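Long-range contacts in lipid-transfer protein (Thermomonospora curvata, PDB 6OK1), which is a lipid-transfer protein of the thiolase superfamily, with N-terminal and C-terminal thiolase-like domains in each chain of a four-chain assembly: residues A[173-178]-A[194-199]; A[290-295]-A[333-338]. All blocks are in the same frame, centred on the assembly; numbering follows the deposited sequence.

How the interactions relate
Following the chain from the N terminus, the first of the two contacts is reached at helix 167-182, where interaction 1 brings the start of helix 196-201 and the loop leading into it back against the helix, closing a short loop within the N-terminal thiolase range. Only after that loop is finished does interaction 2 begin: strand 290-292 and the residues after it meet the turn at 333-338, closing a longer excursion through helices 301-307 and 316-321 in the C-terminal thiolase range. The two loops follow in series, neither crossing nor enclosing the other. Their centres lie about 14 Å apart, and Asp177, on helix 167-182, links them by a probable hydrogen bond to Asn334.

Interaction 1 (A[173-178]-A[194-199]); sequences VAVVDR and ITLEDH
The guanidinium plane of Arg178 carries the methyl CG2 of Ile194 on one face, 3.4 Å above the plane and over its centre, while the imidazole of His199 is met obliquely by the methyl of Ala174. The contact packs helix 167-182 of the thiolase fold against the capping-box start of helix 196-201. Arg178 bends at chi2 and chi3, both near -70°, which folds its chain back over the isoleucine. The two side chains cross at about a right angle, with Arg178 CB 3.8 Å from Ile194 CG1. Arginine suits this place because its methylenes and flat face accept a branched apolar partner while its N-H groups can still find acceptors: NH2 bonds to Arg192 O. The guanidinium also makes a cation-pi contact with Phe189. Small Ala174 lets the other end of Ile194 approach, CB lying 4.1 Å from CD1, and its CB also touches His199 CD2, the ring's NE2 being bonded to Asp213. Val175 sends its branch CG2 to the backbone where the helix begins, 3.6 Å from Leu196 N. Thr195, the N-cap, and Asp198 bond reciprocally: Asp198 N donates to Thr195 OG1, and Thr195 N meets Asp198 OD2 from above the carboxylate plane. No direct hydrogen bond joins the segments; instead a water donates to Val175 O at 2.8 Å and accepts from Ile194 N at 3.0 Å.

Interaction 2 (A[290-295]-A[333-338]); sequences AAILYD and CNTHGG
A single beta bridge, Ala291 with Cys333, joins strand 290-292, the outermost strand on one side of the chain's mixed sheet in the thiolase fold, to a loop that turns at once into a type I beta turn, Asn334 to Gly337. Asn334 N donates to Ala291 O at 3.0 Å, in the carbonyl plane, and the same oxygen receives a CA-H contact from Cys333. Beyond the bridge the amide of Asn334 takes the place of a backbone partner. Its CG stands anti to the carbonyl carbon (chi1 -69°), which carries the flat group alongside Leu293: OD1 accepts from Leu293 N at 2.9 Å, the donor tilted 20° from the carbonyl plane, and ND2 gives a straighter bond to a lone pair of Leu293 O at 3.1 Å. Asparagine fits because one amide both accepts and donates; with Asp177 OD1 as a probable second acceptor for ND2, these bonds together set how the amide is turned. Ile292 packs against the turn, its CG2 3.8 Å from His336 CE1, and Leu293 CG rests on the sulfur of Cys333 at 4.1 Å. The His336 ring has Gly338 N over the centre of one face. Glycine suits both final residues: at phi 110° a side chain on Gly337 would press against the preceding carbonyl oxygen, and one on Gly338, after the turn, would hit the carboxylate of Asp295, whose OD1 accepts from Gln339 N and whose OD2 lies 3.3 Å from Gly338 CA.

Interaction 1 (A[173-178]-A[194-199])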
ATOM      1  N   VAL A 173     -13.699  21.569  21.384  1.00 26.25           N
ATOM      2  CA  VAL A 173     -13.037  20.301  21.120  1.00 23.43           C
ATOM      3  C   VAL A 173     -11.586  20.383  21.536  1.00 24.15           C
ATOM      4  O   VAL A 173     -11.039  19.458  22.152  1.00 25.77           O
ATOM      5  CB  VAL A 173     -13.155  19.930  19.631  1.00 24.52           C
ATOM      6  CG1 VAL A 173     -12.345  18.674  19.335  1.00 26.87           C
ATOM      7  CG2 VAL A 173     -14.576  19.719  19.251  1.00 26.82           C
ATOM      8  N   ALA A 174     -10.932  21.479  21.169  1.00 23.72           N
ATOM      9  CA  ALA A 174      -9.536  21.669  21.539  1.00 24.69           C
ATOM     10  C   ALA A 174      -9.379  21.696  23.052  1.00 24.79           C
ATOM     11  O   ALA A 174      -8.458  21.080  23.599  1.00 25.33           O
ATOM     12  CB  ALA A 174      -9.002  22.960  20.915  1.00 26.20           C
ATOM     13  N   VAL A 175     -10.285  22.389  23.742  1.00 25.80           N
ATOM     14  CA  VAL A 175     -10.177  22.520  25.196  1.00 26.54           C
ATOM     15  C   VAL A 175     -10.318  21.161  25.869  1.00 25.03           C
ATOM     16  O   VAL A 175      -9.538  20.811  26.769  1.00 27.36           O
ATOM     17  CB  VAL A 175     -11.224  23.523  25.719  1.00 30.14           C
ATOM     18  CG1 VAL A 175     -11.224  23.554  27.238  1.00 28.42           C
ATOM     19  CG2 VAL A 175     -10.954  24.925  25.157  1.00 29.77           C
ATOM     20  N   VAL A 176     -11.315  20.365  25.460  1.00 25.97           N
ATOM     21  CA  VAL A 176     -11.482  19.065  26.116  1.00 27.29           C
ATOM     22  C   VAL A 176     -10.322  18.134  25.769  1.00 24.73           C
ATOM     23  O   VAL A 176      -9.805  17.420  26.638  1.00 25.40           O
ATOM     24  CB  VAL A 176     -12.859  18.444  25.790  1.00 26.92           C
ATOM     25  CG1 VAL A 176     -12.907  17.889  24.380  1.00 30.20           C
ATOM     26  CG2 VAL A 176     -13.204  17.330  26.807  1.00 34.37           C
ATOM     27  N   ASP A 177      -9.867  18.135  24.509  1.00 26.84           N
ATOM     28  CA  ASP A 177      -8.646  17.408  24.191  1.00 23.09           C
ATOM     29  C   ASP A 177      -7.509  17.783  25.138  1.00 29.39           C
ATOM     30  O   ASP A 177      -6.804  16.916  25.668  1.00 27.48           O
ATOM     31  CB  ASP A 177      -8.178  17.722  22.759  1.00 23.05           C
ATOM     32  CG  ASP A 177      -8.800  16.845  21.688  1.00 27.95           C
ATOM     33  OD1 ASP A 177      -9.439  15.823  21.974  1.00 25.49           O
ATOM     34  OD2 ASP A 177      -8.620  17.216  20.498  1.00 26.07           O
ATOM     35  N   ARG A 178      -7.245  19.083  25.272  1.00 24.50           N
ATOM     36  CA  ARG A 178      -6.107  19.510  26.076  1.00 25.89           C
ATOM     37  C   ARG A 178      -6.356  19.271  27.562  1.00 28.76           C
ATOM     38  O   ARG A 178      -5.412  19.059  28.323  1.00 26.93           O
ATOM     39  CB  ARG A 178      -5.799  20.982  25.790  1.00 24.71           C
ATOM     40  CG  ARG A 178      -5.197  21.199  24.365  1.00 27.22           C
ATOM     41  CD  ARG A 178      -3.762  20.695  24.248  1.00 27.23           C
ATOM     42  NE  ARG A 178      -2.872  21.529  25.056  1.00 26.91           N
ATOM     43  CZ  ARG A 178      -2.184  22.578  24.610  1.00 28.01           C
ATOM     44  NH1 ARG A 178      -2.216  22.928  23.327  1.00 29.13           N
ATOM     45  NH2 ARG A 178      -1.438  23.277  25.466  1.00 27.66           N
ATOM     46  N   ILE A 194      -5.516  24.277  28.236  1.00 28.26           N
ATOM     47  CA  ILE A 194      -5.829  25.563  27.636  1.00 25.40           C
ATOM     48  C   ILE A 194      -7.228  25.978  28.047  1.00 27.24           C
ATOM     49  O   ILE A 194      -8.056  25.165  28.475  1.00 31.29           O
ATOM     50  CB  ILE A 194      -5.721  25.552  26.092  1.00 27.29           C
ATOM     51  CG1 ILE A 194      -6.801  24.643  25.480  1.00 26.96           C
ATOM     52  CG2 ILE A 194      -4.334  25.116  25.677  1.00 29.36           C
ATOM     53  CD1 ILE A 194      -6.862  24.718  23.967  1.00 28.39           C
ATOM     54  N   THR A 195      -7.491  27.269  27.895  1.00 29.56           N
ATOM     55  CA  THR A 195      -8.843  27.791  28.005  1.00 30.96           C
ATOM     56  C   THR A 195      -9.412  28.056  26.616  1.00 31.92           C
ATOM     57  O   THR A 195      -8.681  28.159  25.624  1.00 31.34           O
ATOM     58  CB  THR A 195      -8.875  29.099  28.803  1.00 29.75           C
ATOM     59  OG1 THR A 195      -8.153  30.095  28.064  1.00 32.80           O
ATOM     60  CG2 THR A 195      -8.261  28.922  30.210  1.00 34.66           C
ATOM     61  N   LEU A 196     -10.737  28.211  26.563  1.00 28.73           N
ATOM     62  CA  LEU A 196     -11.372  28.612  25.314  1.00 29.12           C
ATOM     63  C   LEU A 196     -10.869  29.981  24.872  1.00 31.90           C
ATOM     64  O   LEU A 196     -10.719  30.249  23.672  1.00 27.42           O
ATOM     65  CB  LEU A 196     -12.893  28.600  25.482  1.00 27.36           C
ATOM     66  CG  LEU A 196     -13.701  28.840  24.211  1.00 28.60           C
ATOM     67  CD1 LEU A 196     -13.406  27.782  23.141  1.00 31.18           C
ATOM     68  CD2 LEU A 196     -15.190  28.872  24.508  1.00 36.05           C
ATOM     69  N   GLU A 197     -10.582  30.857  25.833  1.00 31.51           N
ATOM     70  CA  GLU A 197      -9.983  32.138  25.508  1.00 30.63           C
ATOM     71  C   GLU A 197      -8.622  31.952  24.844  1.00 29.81           C
ATOM     72  O   GLU A 197      -8.287  32.659  23.881  1.00 29.29           O
ATOM     73  CB  GLU A 197      -9.881  32.974  26.793  1.00 31.46           C
ATOM     74  CG  GLU A 197     -11.262  33.413  27.366  1.00 88.45           C
ATOM     75  CD  GLU A 197     -12.254  32.256  27.662  1.00170.19           C
ATOM     76  OE1 GLU A 197     -11.877  31.221  28.286  1.00 37.33           O
ATOM     77  OE2 GLU A 197     -13.434  32.387  27.252  1.00 78.74           O
ATOM     78  N   ASP A 198      -7.815  31.012  25.348  1.00 28.41           N
ATOM     79  CA  ASP A 198      -6.534  30.719  24.715  1.00 23.32           C
ATOM     80  C   ASP A 198      -6.733  30.345  23.254  1.00 26.01           C
ATOM     81  O   ASP A 198      -5.954  30.744  22.375  1.00 27.04           O
ATOM     82  CB  ASP A 198      -5.828  29.550  25.400  1.00 28.69           C
ATOM     83  CG  ASP A 198      -5.267  29.897  26.763  1.00 35.36           C
ATOM     84  OD1 ASP A 198      -4.941  31.073  27.009  1.00 35.08           O
ATOM     85  OD2 ASP A 198      -5.153  28.970  27.585  1.00 32.35           O
ATOM     86  N   HIS A 199      -7.736  29.514  23.000  1.00 26.41           N
ATOM     87  CA  HIS A 199      -8.010  29.047  21.648  1.00 24.29           C
ATOM     88  C   HIS A 199      -8.385  30.214  20.746  1.00 22.39           C
ATOM     89  O   HIS A 199      -7.856  30.364  19.638  1.00 25.73           O
ATOM     90  CB  HIS A 199      -9.121  28.004  21.716  1.00 25.28           C
ATOM     91  CG  HIS A 199      -9.648  27.598  20.386  1.00 26.23           C
ATOM     92  ND1 HIS A 199     -10.662  28.284  19.760  1.00 25.70           N
ATOM     93  CD2 HIS A 199      -9.307  26.582  19.559  1.00 24.57           C
ATOM     94  CE1 HIS A 199     -10.933  27.707  18.604  1.00 26.46           C
ATOM     95  NE2 HIS A 199     -10.125  26.670  18.458  1.00 25.13           N
TER
HETATM   96  O   HOH W   1      -7.845  22.413  28.396  1.00 26.86           O

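Interaction 2 (A[290-295]-A[333-338])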
ATOM      1  N   ALA A 290     -17.599   5.312  25.360  1.00 32.52           N
ATOM      2  CA  ALA A 290     -16.539   6.290  25.161  1.00 26.93           C
ATOM      3  C   ALA A 290     -16.233   6.349  23.671  1.00 25.97           C
ATOM      4  O   ALA A 290     -16.492   5.389  22.946  1.00 29.17           O
ATOM      5  CB  ALA A 290     -15.284   5.917  25.948  1.00 30.32           C
ATOM      6  N   ALA A 291     -15.662   7.475  23.224  1.00 25.58           N
ATOM      7  CA  ALA A 291     -15.276   7.605  21.817  1.00 25.23           C
ATOM      8  C   ALA A 291     -13.884   8.196  21.667  1.00 25.12           C
ATOM      9  O   ALA A 291     -13.531   9.175  22.332  1.00 26.00           O
ATOM     10  CB  ALA A 291     -16.264   8.485  21.044  1.00 29.00           C
ATOM     11  N   ILE A 292     -13.112   7.624  20.752  1.00 25.84           N
ATOM     12  CA  ILE A 292     -11.824   8.170  20.355  1.00 26.17           C
ATOM     13  C   ILE A 292     -12.043   8.688  18.935  1.00 22.10           C
ATOM     14  O   ILE A 292     -12.126   7.891  17.996  1.00 23.66           O
ATOM     15  CB  ILE A 292     -10.710   7.120  20.423  1.00 22.54           C
ATOM     16  CG1 ILE A 292     -10.577   6.500  21.829  1.00 25.18           C
ATOM     17  CG2 ILE A 292      -9.372   7.728  19.919  1.00 25.39           C
ATOM     18  CD1 ILE A 292     -10.262   7.468  22.941  1.00 27.30           C
ATOM     19  N   LEU A 293     -12.211  10.011  18.790  1.00 20.98           N
ATOM     20  CA  LEU A 293     -12.633  10.636  17.540  1.00 25.79           C
ATOM     21  C   LEU A 293     -11.445  11.378  16.945  1.00 22.83           C
ATOM     22  O   LEU A 293     -10.907  12.308  17.560  1.00 23.80           O
ATOM     23  CB  LEU A 293     -13.827  11.571  17.760  1.00 23.33           C
ATOM     24  CG  LEU A 293     -15.083  10.857  18.277  1.00 23.23           C
ATOM     25  CD1 LEU A 293     -16.220  11.883  18.420  1.00 27.09           C
ATOM     26  CD2 LEU A 293     -15.486   9.686  17.361  1.00 26.82           C
ATOM     27  N   TYR A 294     -11.024  10.933  15.756  1.00 21.84           N
ATOM     28  CA  TYR A 294      -9.844  11.472  15.092  1.00 21.46           C
ATOM     29  C   TYR A 294      -9.926  12.984  14.984  1.00 22.96           C
ATOM     30  O   TYR A 294     -10.915  13.543  14.490  1.00 22.53           O
ATOM     31  CB  TYR A 294      -9.732  10.851  13.709  1.00 22.26           C
ATOM     32  CG  TYR A 294      -8.358  10.892  13.063  1.00 19.39           C
ATOM     33  CD1 TYR A 294      -7.915  12.017  12.378  1.00 21.02           C
ATOM     34  CD2 TYR A 294      -7.561   9.759  13.062  1.00 19.89           C
ATOM     35  CE1 TYR A 294      -6.679  11.999  11.721  1.00 21.60           C
ATOM     36  CE2 TYR A 294      -6.345   9.731  12.420  1.00 24.38           C
ATOM     37  CZ  TYR A 294      -5.914  10.846  11.742  1.00 23.64           C
ATOM     38  OH  TYR A 294      -4.694  10.798  11.106  1.00 21.38           O
ATOM     39  N   ASP A 295      -8.844  13.637  15.383  1.00 18.78           N
ATOM     40  CA  ASP A 295      -8.888  15.048  15.718  1.00 19.83           C
ATOM     41  C   ASP A 295      -7.567  15.720  15.379  1.00 20.65           C
ATOM     42  O   ASP A 295      -7.069  16.550  16.145  1.00 24.70           O
ATOM     43  CB  ASP A 295      -9.205  15.239  17.195  1.00 20.97           C
ATOM     44  CG  ASP A 295      -8.129  14.672  18.084  1.00 25.33           C
ATOM     45  OD1 ASP A 295      -7.605  13.599  17.737  1.00 22.52           O
ATOM     46  OD2 ASP A 295      -7.823  15.297  19.119  1.00 25.00           O
ATOM     47  N   CYS A 333     -14.580  11.430  25.691  1.00 27.09           N
ATOM     48  CA  CYS A 333     -13.955  11.474  24.379  1.00 25.28           C
ATOM     49  C   CYS A 333     -12.480  11.799  24.497  1.00 22.99           C
ATOM     50  O   CYS A 333     -12.084  12.706  25.238  1.00 28.96           O
ATOM     51  CB  CYS A 333     -14.664  12.506  23.522  1.00 28.21           C
ATOM     52  SG  CYS A 333     -14.040  12.623  21.805  1.00 28.31           S
ATOM     53  N   ASN A 334     -11.672  11.083  23.720  1.00 25.12           N
ATOM     54  CA  ASN A 334     -10.257  11.394  23.575  1.00 24.85           C
ATOM     55  C   ASN A 334      -9.600  11.555  24.943  1.00 25.65           C
ATOM     56  O   ASN A 334      -8.904  12.540  25.224  1.00 29.07           O
ATOM     57  CB  ASN A 334     -10.071  12.631  22.703  1.00 22.91           C
ATOM     58  CG  ASN A 334     -10.435  12.369  21.244  1.00 23.48           C
ATOM     59  OD1 ASN A 334     -10.622  11.214  20.860  1.00 25.48           O
ATOM     60  ND2 ASN A 334     -10.504  13.417  20.427  1.00 26.50           N
ATOM     61  N   THR A 335      -9.801  10.530  25.781  1.00 28.30           N
ATOM     62  CA  THR A 335      -9.293  10.514  27.146  1.00 25.53           C
ATOM     63  C   THR A 335      -7.765  10.527  27.229  1.00 27.95           C
ATOM     64  O   THR A 335      -7.219  10.806  28.298  1.00 31.86           O
ATOM     65  CB  THR A 335      -9.865   9.288  27.860  1.00 25.42           C
ATOM     66  OG1 THR A 335      -9.852   8.157  26.980  1.00 28.21           O
ATOM     67  CG2 THR A 335     -11.304   9.574  28.254  1.00 32.03           C
ATOM     68  N   HIS A 336      -7.061  10.229  26.137  1.00 26.18           N
ATOM     69  CA  HIS A 336      -5.610  10.395  26.075  1.00 28.56           C
ATOM     70  C   HIS A 336      -5.185  11.803  25.680  1.00 29.99           C
ATOM     71  O   HIS A 336      -4.002  12.144  25.806  1.00 26.00           O
ATOM     72  CB  HIS A 336      -5.003   9.396  25.073  1.00 26.62           C
ATOM     73  CG  HIS A 336      -5.526   9.534  23.673  1.00 25.97           C
ATOM     74  ND1 HIS A 336      -6.859   9.750  23.384  1.00 25.10           N
ATOM     75  CD2 HIS A 336      -4.892   9.459  22.480  1.00 25.77           C
ATOM     76  CE1 HIS A 336      -7.018   9.812  22.072  1.00 28.21           C
ATOM     77  NE2 HIS A 336      -5.838   9.638  21.503  1.00 26.96           N
ATOM     78  N   GLY A 337      -6.104  12.613  25.173  1.00 26.28           N
ATOM     79  CA  GLY A 337      -5.782  13.933  24.672  1.00 24.65           C
ATOM     80  C   GLY A 337      -5.893  14.064  23.166  1.00 26.36           C
ATOM     81  O   GLY A 337      -5.761  15.177  22.645  1.00 24.62           O
ATOM     82  N   GLY A 338      -6.139  12.961  22.457  1.00 24.28           N
ATOM     83  CA  GLY A 338      -6.313  12.996  21.012  1.00 22.77           C
ATOM     84  C   GLY A 338      -5.021  13.155  20.237  1.00 23.83           C
ATOM     85  O   GLY A 338      -3.911  13.183  20.781  1.00 25.78           O
TER